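Local coordinates for phosphoinositide 3-kinase adapter protein 1 (Homo sapiens, PDB 5FOR) that links B-cell receptor and Toll-like receptor signalling to phosphoinositide 3-kinase as an adapter, here represented by its TIR domain, at residues I9-S14 with T26-S31; C21-T26 with E128-A133; L44-S49 with S69-Q74; E107-D110 with W115-W118. One frame throughout, in Å; residues are numbered along the deposited sequence.

Contact 1 (I9-S14 with T26-S31); sequences ILIVYS and TLFLSS. With I3C (5-amino-2,4,6-triiodobenzene-1,3-dicarboxylic acid), chain C.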
loop_
_atom_site.group_PDB
_atom_site.type_symbol
_atom_site.label_atom_id
_atom_site.label_comp_id
_atom_site.label_asym_id
_atom_site.label_seq_id
_atom_site.Cartn_x
_atom_site.Cartn_y
_atom_site.Cartn_z
ATOM N N ILE A 9 6.632 -6.990 -3.426
ATOM C CA ILE A 9 6.027 -5.672 -3.285
ATOM C C ILE A 9 4.560 -5.697 -3.732
ATOM O O ILE A 9 4.246 -6.034 -4.879
ATOM C CB ILE A 9 6.824 -4.606 -4.074
ATOM C CG1 ILE A 9 8.291 -4.574 -3.607
ATOM C CG2 ILE A 9 6.144 -3.208 -3.921
ATOM C CD1 ILE A 9 9.180 -3.614 -4.374
ATOM N N LEU A 10 3.662 -5.341 -2.821
ATOM C CA LEU A 10 2.246 -5.326 -3.133
ATOM C C LEU A 10 1.662 -3.908 -3.024
ATOM O O LEU A 10 1.674 -3.309 -1.950
ATOM C CB LEU A 10 1.484 -6.283 -2.210
ATOM C CG LEU A 10 -0.038 -6.262 -2.453
ATOM C CD1 LEU A 10 -0.423 -6.743 -3.872
ATOM C CD2 LEU A 10 -0.741 -7.083 -1.407
ATOM N N ILE A 11 1.163 -3.386 -4.143
ATOM C CA ILE A 11 0.527 -2.075 -4.179
ATOM C C ILE A 11 -0.981 -2.244 -4.011
ATOM O O ILE A 11 -1.655 -2.806 -4.875
ATOM C CB ILE A 11 0.851 -1.314 -5.469
ATOM C CG1 ILE A 11 2.364 -1.322 -5.742
ATOM C CG2 ILE A 11 0.303 0.135 -5.384
ATOM C CD1 ILE A 11 2.775 -0.668 -7.036
ATOM N N VAL A 12 -1.486 -1.781 -2.870
ATOM C CA VAL A 12 -2.911 -1.790 -2.537
ATOM C C VAL A 12 -3.534 -0.418 -2.819
ATOM O O VAL A 12 -3.072 0.597 -2.311
ATOM C CB VAL A 12 -3.111 -2.178 -1.067
ATOM C CG1 VAL A 12 -4.579 -2.351 -0.755
ATOM C CG2 VAL A 12 -2.336 -3.442 -0.773
ATOM N N TYR A 13 -4.566 -0.375 -3.645
ATOM C CA TYR A 13 -5.141 0.908 -4.037
ATOM C C TYR A 13 -6.628 0.781 -4.367
ATOM O O TYR A 13 -7.165 -0.307 -4.502
ATOM C CB TYR A 13 -4.386 1.486 -5.244
ATOM C CG TYR A 13 -4.682 0.744 -6.523
ATOM C CD1 TYR A 13 -4.262 -0.576 -6.699
ATOM C CD2 TYR A 13 -5.405 1.343 -7.537
ATOM C CE1 TYR A 13 -4.545 -1.276 -7.863
ATOM C CE2 TYR A 13 -5.696 0.665 -8.696
ATOM C CZ TYR A 13 -5.257 -0.653 -8.859
ATOM O OH TYR A 13 -5.542 -1.331 -10.018
ATOM N N SER A 14 -7.293 1.915 -4.486
ATOM C CA SER A 14 -8.658 1.928 -4.961
ATOM C C SER A 14 -8.704 2.604 -6.321
ATOM O O SER A 14 -7.784 3.339 -6.679
ATOM C CB SER A 14 -9.570 2.632 -3.945
ATOM O OG SER A 14 -9.814 1.772 -2.850
ATOM N N THR A 26 5.473 1.326 -13.106
ATOM C CA THR A 26 6.469 1.617 -14.141
ATOM C C THR A 26 7.753 2.127 -13.512
ATOM O O THR A 26 8.837 1.825 -13.978
ATOM C CB THR A 26 6.005 2.669 -15.178
ATOM O OG1 THR A 26 6.162 3.986 -14.632
ATOM C CG2 THR A 26 4.568 2.446 -15.582
ATOM N N LEU A 27 7.635 2.906 -12.452
ATOM C CA LEU A 27 8.830 3.388 -11.800
ATOM C C LEU A 27 9.621 2.237 -11.155
ATOM O O LEU A 27 10.847 2.186 -11.253
ATOM C CB LEU A 27 8.471 4.440 -10.761
ATOM C CG LEU A 27 9.594 4.771 -9.801
ATOM C CD1 LEU A 27 10.626 5.611 -10.587
ATOM C CD2 LEU A 27 9.035 5.568 -8.612
ATOM N N PHE A 28 8.908 1.319 -10.501
ATOM C CA PHE A 28 9.541 0.227 -9.767
ATOM C C PHE A 28 10.197 -0.775 -10.707
ATOM O O PHE A 28 11.192 -1.370 -10.358
ATOM C CB PHE A 28 8.532 -0.499 -8.866
ATOM C CG PHE A 28 8.109 0.301 -7.680
ATOM C CD1 PHE A 28 8.860 1.399 -7.272
ATOM C CD2 PHE A 28 6.947 -0.020 -6.985
ATOM C CE1 PHE A 28 8.460 2.179 -6.183
ATOM C CE2 PHE A 28 6.541 0.740 -5.898
ATOM C CZ PHE A 28 7.301 1.843 -5.494
ATOM N N LEU A 29 9.623 -0.953 -11.889
ATOM C CA LEU A 29 10.173 -1.818 -12.891
ATOM C C LEU A 29 11.320 -1.175 -13.644
ATOM O O LEU A 29 12.083 -1.856 -14.333
ATOM C CB LEU A 29 9.079 -2.233 -13.866
ATOM C CG LEU A 29 7.952 -3.026 -13.227
ATOM C CD1 LEU A 29 6.856 -3.231 -14.245
ATOM C CD2 LEU A 29 8.477 -4.365 -12.647
ATOM N N SER A 30 11.431 0.136 -13.530
ATOM C CA SER A 30 12.513 0.869 -14.163
ATOM C C SER A 30 13.762 0.864 -13.305
ATOM O O SER A 30 14.867 0.961 -13.823
ATOM C CB SER A 30 12.096 2.309 -14.447
ATOM O OG SER A 30 11.133 2.318 -15.470
ATOM N N SER A 31 13.576 0.741 -11.997
ATOM C CA SER A 31 14.642 0.982 -11.030
ATOM C C SER A 31 15.438 -0.264 -10.667
ATOM O O SER A 31 14.875 -1.316 -10.388
ATOM C CB SER A 31 14.070 1.582 -9.742
ATOM O OG SER A 31 15.092 1.733 -8.765
HETATM I I3 I3C C . 19.633 2.833 -8.878
HETATM I I2 I3C C . 16.275 3.805 -13.976
HETATM I I1 I3C C . 14.146 6.126 -8.996
HETATM O O8 I3C C . 17.353 3.612 -6.750
HETATM O O9 I3C C . 16.955 5.746 -7.030
HETATM C C10 I3C C . 14.462 5.351 -11.867
HETATM N N13 I3C C . 18.757 2.676 -12.144
HETATM C C1 I3C C . 16.928 4.405 -9.003
HETATM C C6 I3C C . 17.947 3.636 -9.805
HETATM C C5 I3C C . 17.796 3.431 -11.280
HETATM C C4 I3C C . 16.625 4.015 -11.939
HETATM C C3 I3C C . 15.625 4.753 -11.163
HETATM C C2 I3C C . 15.751 4.981 -9.724
HETATM C C7 I3C C . 17.099 4.599 -7.509
HETATM O O11 I3C C . 14.546 6.561 -12.164
HETATM O O12 I3C C . 13.464 4.654 -12.122
#
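I9 and I11, two residues apart on strand 9-13, reach the ring of F28 on helix 18-30, and these apolar touches make up the contact. The methyl I11 CD1 lies 4.2 Å from F28 CE2, and the branch methyl I9 CG2 stands 4.4 Å from that same F28 CE2. Both methyls approach the ring obliquely, and CE2 is the nearest ring atom for each. The reach of I11 follows from CG1 set anti to the carbonyl carbon (chi1 -49°) and a chain extended beyond CG1, which carry CD1 outward to the ring. With the CA atoms of I9 and F28 9.4 Å apart, side chains alone fill the gap.

Between the two segments there is only apolar touch; within 26-31, S30 OG donates to T26 O over 2.8 Å, tilted 26° from the carbonyl plane, alongside weak backbone bonds from S30 N and S31 N.

The third kind of interaction is with the iodinated compound I3C, on the far side of the helix from the strand. S31 CB and OG lie over one face of its ring, OG 3.3 Å from I3C C1. S30 O approaches I3C I2 to 3.2 Å from the side of the carbon-iodine bond, and L27 CD1 sits 3.4 Å from carboxylate oxygen O12 of I3C.

Strand 9-13 hydrogen-bonds to strands 40-43 and 63-68, and helix 18-30 is the connection of the first beta-alpha-beta unit, packed on that sheet. V134 of helix 127-134 touches both I9 and F28, and I39 also meets F28.

Contact 2 (C21-T26 with E128-A133); sequences CQYLQT and ETYVAA. With I3C (5-amino-2,4,6-triiodobenzene-1,3-dicarboxylic acid), chain C.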
loop_
_atom_site.group_PDB
_atom_site.type_symbol
_atom_site.label_atom_id
_atom_site.label_comp_id
_atom_site.label_asym_id
_atom_site.label_seq_id
_atom_site.Cartn_x
_atom_site.Cartn_y
_atom_site.Cartn_z
ATOM N N CYS A 21 -1.098 4.195 -9.154
ATOM C CA CYS A 21 -0.698 2.825 -9.079
ATOM C C CYS A 21 0.089 2.465 -10.357
ATOM O O CYS A 21 1.084 1.760 -10.273
ATOM C CB CYS A 21 -1.910 1.900 -8.869
ATOM S SG CYS A 21 -1.444 0.156 -8.978
ATOM N N GLN A 22 -0.305 2.986 -11.520
ATOM C CA GLN A 22 0.345 2.514 -12.735
ATOM C C GLN A 22 1.685 3.255 -12.736
ATOM O O GLN A 22 2.697 2.716 -13.166
ATOM C CB GLN A 22 -0.364 2.817 -14.057
ATOM C CG GLN A 22 -1.664 3.510 -14.084
ATOM C CD GLN A 22 -2.522 3.132 -15.283
ATOM O OE1 GLN A 22 -3.362 3.949 -15.759
ATOM N NE2 GLN A 22 -2.588 1.805 -15.516
ATOM N N TYR A 23 1.679 4.501 -12.244
ATOM C CA TYR A 23 2.911 5.286 -12.144
ATOM C C TYR A 23 3.991 4.549 -11.360
ATOM O O TYR A 23 5.134 4.482 -11.809
ATOM C CB TYR A 23 2.691 6.661 -11.490
ATOM C CG TYR A 23 4.023 7.359 -11.222
ATOM C CD1 TYR A 23 4.814 7.798 -12.271
ATOM C CD2 TYR A 23 4.518 7.524 -9.931
ATOM C CE1 TYR A 23 6.060 8.396 -12.054
ATOM C CE2 TYR A 23 5.770 8.127 -9.708
ATOM C CZ TYR A 23 6.534 8.559 -10.777
ATOM O OH TYR A 23 7.774 9.159 -10.593
ATOM N N LEU A 24 3.638 4.017 -10.186
ATOM C CA LEU A 24 4.638 3.357 -9.329
ATOM C C LEU A 24 5.097 2.033 -9.884
ATOM O O LEU A 24 6.244 1.678 -9.711
ATOM C CB LEU A 24 4.131 3.136 -7.906
ATOM C CG LEU A 24 3.769 4.429 -7.180
ATOM C CD1 LEU A 24 2.946 4.105 -5.933
ATOM C CD2 LEU A 24 5.007 5.277 -6.871
ATOM N N GLN A 25 4.192 1.309 -10.532
ATOM C CA GLN A 25 4.550 0.084 -11.213
ATOM C C GLN A 25 5.679 0.366 -12.196
ATOM O O GLN A 25 6.721 -0.270 -12.121
ATOM C CB GLN A 25 3.365 -0.500 -11.968
ATOM C CG GLN A 25 2.518 -1.485 -11.235
ATOM C CD GLN A 25 1.301 -1.879 -12.062
ATOM O OE1 GLN A 25 0.414 -1.050 -12.324
ATOM N NE2 GLN A 25 1.261 -3.136 -12.499
ATOM N N THR A 26 5.473 1.326 -13.106
ATOM C CA THR A 26 6.469 1.617 -14.141
ATOM C C THR A 26 7.753 2.127 -13.512
ATOM O O THR A 26 8.837 1.825 -13.978
ATOM C CB THR A 26 6.005 2.669 -15.178
ATOM O OG1 THR A 26 6.162 3.986 -14.632
ATOM C CG2 THR A 26 4.568 2.446 -15.582
ATOM N N GLU A 128 13.243 9.230 -6.504
ATOM C CA GLU A 128 14.278 8.522 -5.754
ATOM C C GLU A 128 13.793 8.264 -4.335
ATOM O O GLU A 128 14.169 7.271 -3.722
ATOM C CB GLU A 128 15.607 9.299 -5.725
ATOM C CG GLU A 128 15.480 10.806 -5.932
ATOM C CD GLU A 128 15.676 11.223 -7.381
ATOM O OE1 GLU A 128 16.761 10.940 -7.925
ATOM O OE2 GLU A 128 14.762 11.838 -7.971
ATOM N N THR A 129 12.964 9.160 -3.809
ATOM C CA THR A 129 12.378 8.944 -2.485
ATOM C C THR A 129 11.421 7.739 -2.488
ATOM O O THR A 129 11.464 6.906 -1.586
ATOM C CB THR A 129 11.665 10.207 -2.005
ATOM O OG1 THR A 129 12.619 11.280 -1.970
ATOM C CG2 THR A 129 11.019 10.007 -0.615
ATOM N N TYR A 130 10.607 7.618 -3.531
ATOM C CA TYR A 130 9.658 6.510 -3.626
ATOM C C TYR A 130 10.367 5.154 -3.609
ATOM O O TYR A 130 9.996 4.251 -2.846
ATOM C CB TYR A 130 8.820 6.629 -4.895
ATOM C CG TYR A 130 7.935 7.844 -4.958
ATOM C CD1 TYR A 130 7.295 8.320 -3.823
ATOM C CD2 TYR A 130 7.726 8.507 -6.150
ATOM C CE1 TYR A 130 6.470 9.446 -3.868
ATOM C CE2 TYR A 130 6.911 9.639 -6.213
ATOM C CZ TYR A 130 6.278 10.100 -5.063
ATOM O OH TYR A 130 5.445 11.200 -5.109
ATOM N N VAL A 131 11.401 5.027 -4.442
ATOM C CA VAL A 131 12.137 3.776 -4.566
ATOM C C VAL A 131 12.969 3.472 -3.318
ATOM O O VAL A 131 13.016 2.320 -2.876
ATOM C CB VAL A 131 13.053 3.782 -5.825
ATOM C CG1 VAL A 131 12.223 3.828 -7.094
ATOM C CG2 VAL A 131 14.018 4.941 -5.757
ATOM N N ALA A 132 13.629 4.484 -2.755
ATOM C CA ALA A 132 14.378 4.298 -1.504
ATOM C C ALA A 132 13.462 3.763 -0.413
ATOM O O ALA A 132 13.897 2.943 0.394
ATOM C CB ALA A 132 15.050 5.591 -1.054
ATOM N N ALA A 133 12.192 4.189 -0.407
ATOM C CA ALA A 133 11.271 3.702 0.615
ATOM C C ALA A 133 10.943 2.220 0.418
ATOM O O ALA A 133 11.044 1.447 1.374
ATOM C CB ALA A 133 9.973 4.542 0.674
HETATM I I3 I3C C . 19.633 2.833 -8.878
HETATM I I2 I3C C . 16.275 3.805 -13.976
HETATM I I1 I3C C . 14.146 6.126 -8.996
HETATM O O8 I3C C . 17.353 3.612 -6.750
HETATM O O9 I3C C . 16.955 5.746 -7.030
HETATM C C10 I3C C . 14.462 5.351 -11.867
HETATM N N13 I3C C . 18.757 2.676 -12.144
HETATM C C1 I3C C . 16.928 4.405 -9.003
HETATM C C6 I3C C . 17.947 3.636 -9.805
HETATM C C5 I3C C . 17.796 3.431 -11.280
HETATM C C4 I3C C . 16.625 4.015 -11.939
HETATM C C3 I3C C . 15.625 4.753 -11.163
HETATM C C2 I3C C . 15.751 4.981 -9.724
HETATM C C7 I3C C . 17.099 4.599 -7.509
HETATM O O11 I3C C . 14.546 6.561 -12.164
HETATM O O12 I3C C . 13.464 4.654 -12.122
#
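Y130 of helix 127-134 meets Y23 and L24 of helix 18-30 with its CD2-CE2 side. The buried part is inward, where L24 CD2 stands 4.3 Å from Y130 CD2; L24 also rests on I11 of the sheet, and Y130 on L27, W20 and L121. Further out, Y23 comes closer but is partly exposed: it offers its ring edge, its CE2 lying 4.0 Å from Y130 CE2. The two tyrosine side chains run across each other at about a right angle. Y23 gets there with CG anti to its backbone nitrogen (chi1 172°), which sends the ring across toward the other helix.

On this outer side a pentaethylene glycol molecule lies about 3 Å from the Y23 side chain. T26, one turn on and exposed, turns its OG1 back to Y23 O at 3.0 Å. V131, buried, takes no part in the helix-helix touch; its CG1 and CG2 each lie 3.5 Å from I1 of I3C.

Carbon meets carbon throughout the interface, whereas Y130 OH hydrogen-bonds to T122 O. The join between the helices therefore rests on apolar fit, and Y130 keeps its buried hydroxyl satisfied from outside it.

Contact 3 (L44-S49 with S69-Q74); sequences LGPEAS and SAELVQ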
loop_
_atom_site.group_PDB
_atom_site.type_symbol
_atom_site.label_atom_id
_atom_site.label_comp_id
_atom_site.label_asym_id
_atom_site.label_seq_id
_atom_site.Cartn_x
_atom_site.Cartn_y
_atom_site.Cartn_z
ATOM N N LEU A 44 -8.887 -2.466 -4.513
ATOM C CA LEU A 44 -9.948 -2.624 -3.519
ATOM C C LEU A 44 -11.241 -1.958 -3.922
ATOM O O LEU A 44 -11.301 -0.721 -4.018
ATOM C CB LEU A 44 -9.530 -2.035 -2.164
ATOM C CG LEU A 44 -8.662 -2.854 -1.216
ATOM C CD1 LEU A 44 -8.714 -2.215 0.151
ATOM C CD2 LEU A 44 -9.105 -4.334 -1.160
ATOM N N GLY A 45 -12.268 -2.790 -4.120
ATOM C CA GLY A 45 -13.658 -2.365 -4.196
ATOM C C GLY A 45 -14.000 -1.631 -5.464
ATOM O O GLY A 45 -13.118 -1.368 -6.277
ATOM N N PRO A 46 -15.293 -1.327 -5.660
ATOM C CA PRO A 46 -16.397 -1.822 -4.839
ATOM C C PRO A 46 -17.060 -3.011 -5.512
ATOM O O PRO A 46 -18.127 -3.469 -5.103
ATOM C CB PRO A 46 -17.341 -0.633 -4.797
ATOM C CG PRO A 46 -17.189 -0.035 -6.168
ATOM C CD PRO A 46 -15.751 -0.282 -6.594
ATOM N N GLU A 47 -16.414 -3.487 -6.569
ATOM C CA GLU A 47 -16.951 -4.563 -7.378
ATOM C C GLU A 47 -16.742 -5.916 -6.712
ATOM O O GLU A 47 -17.397 -6.891 -7.073
ATOM C CB GLU A 47 -16.299 -4.568 -8.768
ATOM C CG GLU A 47 -14.844 -5.052 -8.777
ATOM C CD GLU A 47 -13.845 -3.937 -8.524
ATOM O OE1 GLU A 47 -14.279 -2.815 -8.195
ATOM O OE2 GLU A 47 -12.629 -4.176 -8.678
ATOM N N ALA A 48 -15.839 -5.986 -5.739
ATOM C CA ALA A 48 -15.441 -7.290 -5.232
ATOM C C ALA A 48 -14.937 -7.303 -3.791
ATOM O O ALA A 48 -14.630 -6.255 -3.208
ATOM C CB ALA A 48 -14.370 -7.879 -6.152
ATOM N N SER A 49 -14.900 -8.514 -3.225
ATOM C CA SER A 49 -13.998 -8.864 -2.129
ATOM C C SER A 49 -12.867 -9.651 -2.795
ATOM O O SER A 49 -12.789 -9.676 -4.027
ATOM C CB SER A 49 -14.698 -9.674 -1.035
ATOM N N SER A 69 -5.983 6.863 -0.669
ATOM C CA SER A 69 -7.000 7.722 -1.286
ATOM C C SER A 69 -8.284 7.751 -0.435
ATOM O O SER A 69 -8.451 6.924 0.461
ATOM C CB SER A 69 -7.316 7.223 -2.712
ATOM O OG SER A 69 -7.650 5.840 -2.684
ATOM N N ALA A 70 -9.193 8.671 -0.750
ATOM C CA ALA A 70 -10.501 8.764 -0.087
ATOM C C ALA A 70 -11.305 7.484 -0.193
ATOM O O ALA A 70 -11.884 7.034 0.782
ATOM C CB ALA A 70 -11.309 9.915 -0.680
ATOM N N GLU A 71 -11.331 6.893 -1.385
ATOM C CA GLU A 71 -12.079 5.658 -1.608
ATOM C C GLU A 71 -11.452 4.499 -0.852
ATOM O O GLU A 71 -12.142 3.582 -0.436
ATOM C CB GLU A 71 -12.154 5.347 -3.098
ATOM C CG GLU A 71 -13.086 4.214 -3.459
ATOM C CD GLU A 71 -13.147 3.957 -4.966
ATOM O OE1 GLU A 71 -12.677 4.822 -5.740
ATOM O OE2 GLU A 71 -13.661 2.886 -5.369
ATOM N N LEU A 72 -10.137 4.546 -0.657
ATOM C CA LEU A 72 -9.490 3.476 0.038
ATOM C C LEU A 72 -9.801 3.556 1.540
ATOM O O LEU A 72 -10.121 2.531 2.136
ATOM C CB LEU A 72 -7.984 3.481 -0.220
ATOM C CG LEU A 72 -7.353 2.262 0.477
ATOM C CD1 LEU A 72 -6.754 1.276 -0.510
ATOM C CD2 LEU A 72 -6.322 2.673 1.530
ATOM N N VAL A 73 -9.738 4.741 2.158
ATOM C CA VAL A 73 -9.966 4.773 3.601
ATOM C C VAL A 73 -11.417 4.406 3.899
ATOM O O VAL A 73 -11.687 3.825 4.950
ATOM C CB VAL A 73 -9.570 6.126 4.307
ATOM C CG1 VAL A 73 -8.629 6.963 3.498
ATOM C CG2 VAL A 73 -10.769 6.892 4.845
ATOM N N GLN A 74 -12.338 4.655 2.970
ATOM C CA GLN A 74 -13.712 4.162 3.153
ATOM C C GLN A 74 -13.765 2.661 3.442
ATOM O O GLN A 74 -14.699 2.196 4.090
ATOM C CB GLN A 74 -14.583 4.463 1.941
ATOM C CG GLN A 74 -15.259 5.817 1.990
ATOM C CD GLN A 74 -15.770 6.243 0.629
ATOM O OE1 GLN A 74 -15.979 5.407 -0.260
ATOM N NE2 GLN A 74 -15.965 7.549 0.450
#
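L44, E71 and L72 bury the most surface here. L44, just past strand 40-43, touches L72 of helix 70-76 through one methyl each, L44 CD1 to L72 CD1 at 4.1 Å. The CA atoms of this pair are 7.1 Å apart, the nearest between the segments. L72 holds CG anti to its backbone nitrogen (chi1 -176°), which brings a leucine whose CB does not point straight at the loop within touch of L44. Both leucines are buried, and L72 also packs on V66 and S14.

E71 works differently. Its extended chain reaches out from the helix to the loop, OE2 coming 4.0 Å from P46 CD, the two side chains crossing at about a right angle. The proline follows a cis peptide bond, and G45 before it has a positive phi of 72°, a conformation that glycine adopts readily. The carboxylate only comes near this bend, through OE2 beside P46 CD, while OE1 has a hydrogen-bond partner outside the two segments.

S69 occupies the N-cap of the helix, its OG accepting a weak bond from L72 N. D16 supports the same helix start, with hydrogen bonds to S69 OG and E71 N. Y13, at the end of strand 9-13, and S14, just after it, hold the L44 backbone, S14 OG bonding to L44 O.

The segment from G45 to S49, poorly ordered from E47 onward, lies between strand 40-43 and helix 52-60. That is the place of the BB loop of TIR domains, which here starts out against the N-terminal turn of helix 70-76.

Contact 4 (E107-D110 with W115-W118); sequences EFLD and WAHW
F108 and W115 are brought together by two different first torsions: F108 has CG anti to its carbonyl carbon (chi1 -71°), and W115 has CG anti to its backbone nitrogen (chi1 176°). The rings end up as an offset stack, the phenyl centroid 4.3 Å from that of the six-membered ring of W115, with planes only 15° apart. The overlap is displaced toward the root of the phenylalanine. F108 CG lies 3.4 Å from W115 CZ2, whereas F108 CB sits over the centre of the six-membered ring, 3.5 Å from its centroid, as a CH-pi contact. One indole face is therefore met by both the methylene and the near part of the phenyl.

L109 adds a second touch at the root of the tryptophan side chain. Its CD2 packs 3.7 Å from W115 CB and 4.4 Å from A116 CB, at the more exposed margin of the contact.

Other bonds fix the indole. Its NE1 hydrogen-bonds to D104 OD1, and R97 makes a cation-pi contact with W115 while also bonding to W115 O through NH1; a positive charge there would probably polarise the ring. L68 of strand 63-68 packs against both F108 and W115.

The two segments are short turns: D110 N bonds to E107 O in the first, and W115 to H117 form a 3-10 turn with W118 N bonded to W115 O. Both belong to the connection between strands 95-99 and 119-121, the last two of the parallel TIR sheet. The aromatic stack folds this irregular crossover back on itself beside the sheet.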
loop_
_atom_site.group_PDB
_atom_site.type_symbol
_atom_site.label_atom_id
_atom_site.label_comp_id
_atom_site.label_asym_id
_atom_site.label_seq_id
_atom_site.Cartn_x
_atom_site.Cartn_y
_atom_site.Cartn_z
ATOM N N GLU A 107 -6.682 10.284 13.760
ATOM C CA GLU A 107 -7.752 9.283 13.691
ATOM C C GLU A 107 -7.318 7.927 13.127
ATOM O O GLU A 107 -7.913 6.900 13.481
ATOM C CB GLU A 107 -8.914 9.759 12.833
ATOM C CG GLU A 107 -9.443 11.139 13.063
ATOM C CD GLU A 107 -10.651 11.361 12.191
ATOM O OE1 GLU A 107 -11.663 10.661 12.410
ATOM O OE2 GLU A 107 -10.589 12.214 11.276
ATOM N N PHE A 108 -6.324 7.919 12.230
ATOM C CA PHE A 108 -5.878 6.666 11.629
ATOM C C PHE A 108 -5.294 5.711 12.690
ATOM O O PHE A 108 -5.328 4.489 12.518
ATOM C CB PHE A 108 -4.863 6.930 10.500
ATOM C CG PHE A 108 -5.486 7.531 9.266
ATOM C CD1 PHE A 108 -6.436 6.825 8.547
ATOM C CD2 PHE A 108 -5.141 8.819 8.843
ATOM C CE1 PHE A 108 -7.035 7.377 7.417
ATOM C CE2 PHE A 108 -5.735 9.378 7.725
ATOM C CZ PHE A 108 -6.685 8.644 6.999
ATOM N N LEU A 109 -4.797 6.267 13.795
ATOM C CA LEU A 109 -4.277 5.467 14.908
ATOM C C LEU A 109 -5.347 4.555 15.528
ATOM O O LEU A 109 -5.020 3.561 16.173
ATOM C CB LEU A 109 -3.685 6.382 15.986
ATOM C CG LEU A 109 -2.422 7.107 15.541
ATOM C CD1 LEU A 109 -2.000 8.133 16.570
ATOM C CD2 LEU A 109 -1.304 6.102 15.284
ATOM N N ASP A 110 -6.620 4.909 15.344
ATOM C CA ASP A 110 -7.731 4.069 15.796
ATOM C C ASP A 110 -7.920 2.847 14.914
ATOM O O ASP A 110 -8.440 1.833 15.368
ATOM C CB ASP A 110 -9.032 4.863 15.826
ATOM C CG ASP A 110 -9.034 5.926 16.893
ATOM O OD1 ASP A 110 -8.236 5.805 17.843
ATOM O OD2 ASP A 110 -9.823 6.886 16.775
ATOM N N TRP A 115 0.433 3.009 13.041
ATOM C CA TRP A 115 0.334 3.902 11.877
ATOM C C TRP A 115 1.475 4.910 11.771
ATOM O O TRP A 115 1.996 5.189 10.681
ATOM C CB TRP A 115 -0.996 4.659 11.938
ATOM C CG TRP A 115 -1.232 5.708 10.856
ATOM C CD1 TRP A 115 -0.889 7.041 10.899
ATOM C CD2 TRP A 115 -1.903 5.508 9.588
ATOM N NE1 TRP A 115 -1.307 7.674 9.746
ATOM C CE2 TRP A 115 -1.908 6.768 8.936
ATOM C CE3 TRP A 115 -2.487 4.401 8.974
ATOM C CZ2 TRP A 115 -2.504 6.928 7.685
ATOM C CZ3 TRP A 115 -3.068 4.572 7.742
ATOM C CH2 TRP A 115 -3.088 5.833 7.111
ATOM N N ALA A 116 1.837 5.463 12.922
ATOM C CA ALA A 116 2.875 6.468 13.008
ATOM C C ALA A 116 4.240 5.899 12.626
ATOM O O ALA A 116 5.185 6.637 12.376
ATOM C CB ALA A 116 2.914 7.037 14.404
ATOM N N HIS A 117 4.354 4.581 12.565
ATOM C CA HIS A 117 5.657 4.021 12.281
ATOM C C HIS A 117 5.855 3.612 10.849
ATOM O O HIS A 117 6.940 3.175 10.489
ATOM C CB HIS A 117 5.915 2.858 13.208
ATOM C CG HIS A 117 5.944 3.281 14.629
ATOM N ND1 HIS A 117 4.955 2.961 15.529
ATOM C CD2 HIS A 117 6.798 4.110 15.287
ATOM C CE1 HIS A 117 5.226 3.515 16.696
ATOM N NE2 HIS A 117 6.334 4.229 16.563
ATOM N N TRP A 118 4.811 3.761 10.040
ATOM C CA TRP A 118 4.958 3.541 8.617
ATOM C C TRP A 118 5.820 4.661 8.038
ATOM O O TRP A 118 5.898 5.786 8.533
ATOM C CB TRP A 118 3.612 3.485 7.875
ATOM C CG TRP A 118 2.642 2.490 8.408
ATOM C CD1 TRP A 118 2.826 1.669 9.474
ATOM C CD2 TRP A 118 1.304 2.240 7.930
ATOM N NE1 TRP A 118 1.703 0.911 9.684
ATOM C CE2 TRP A 118 0.765 1.229 8.743
ATOM C CE3 TRP A 118 0.549 2.732 6.872
ATOM C CZ2 TRP A 118 -0.518 0.708 8.532
ATOM C CZ3 TRP A 118 -0.724 2.224 6.666
ATOM C CH2 TRP A 118 -1.245 1.216 7.491
#

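How the contacts relate
Contacts 1 and 2 form one continuous region, their centres 6 Å apart: they share T26 and helix 18-30, and L27 CD2 meets Y130 CB at 3.9 Å. Together they line the I3C site with L27, S30, S31 and V131; R32, Q33 and P127 complete it. Contact 1 also reaches contact 3, where S14 OG lies 3.4 Å from L72 CA; their centres are about 18 Å apart. Contact 3 in turn touches contact 4 through V73 CB and F108 CE1, 4.2 Å apart. Contacts 1 and 4 lie on opposite sides of the chain's centre, their own centres about 22 Å apart. Contacts 3 and 4 are both nested in the chain loop closed by contact 2.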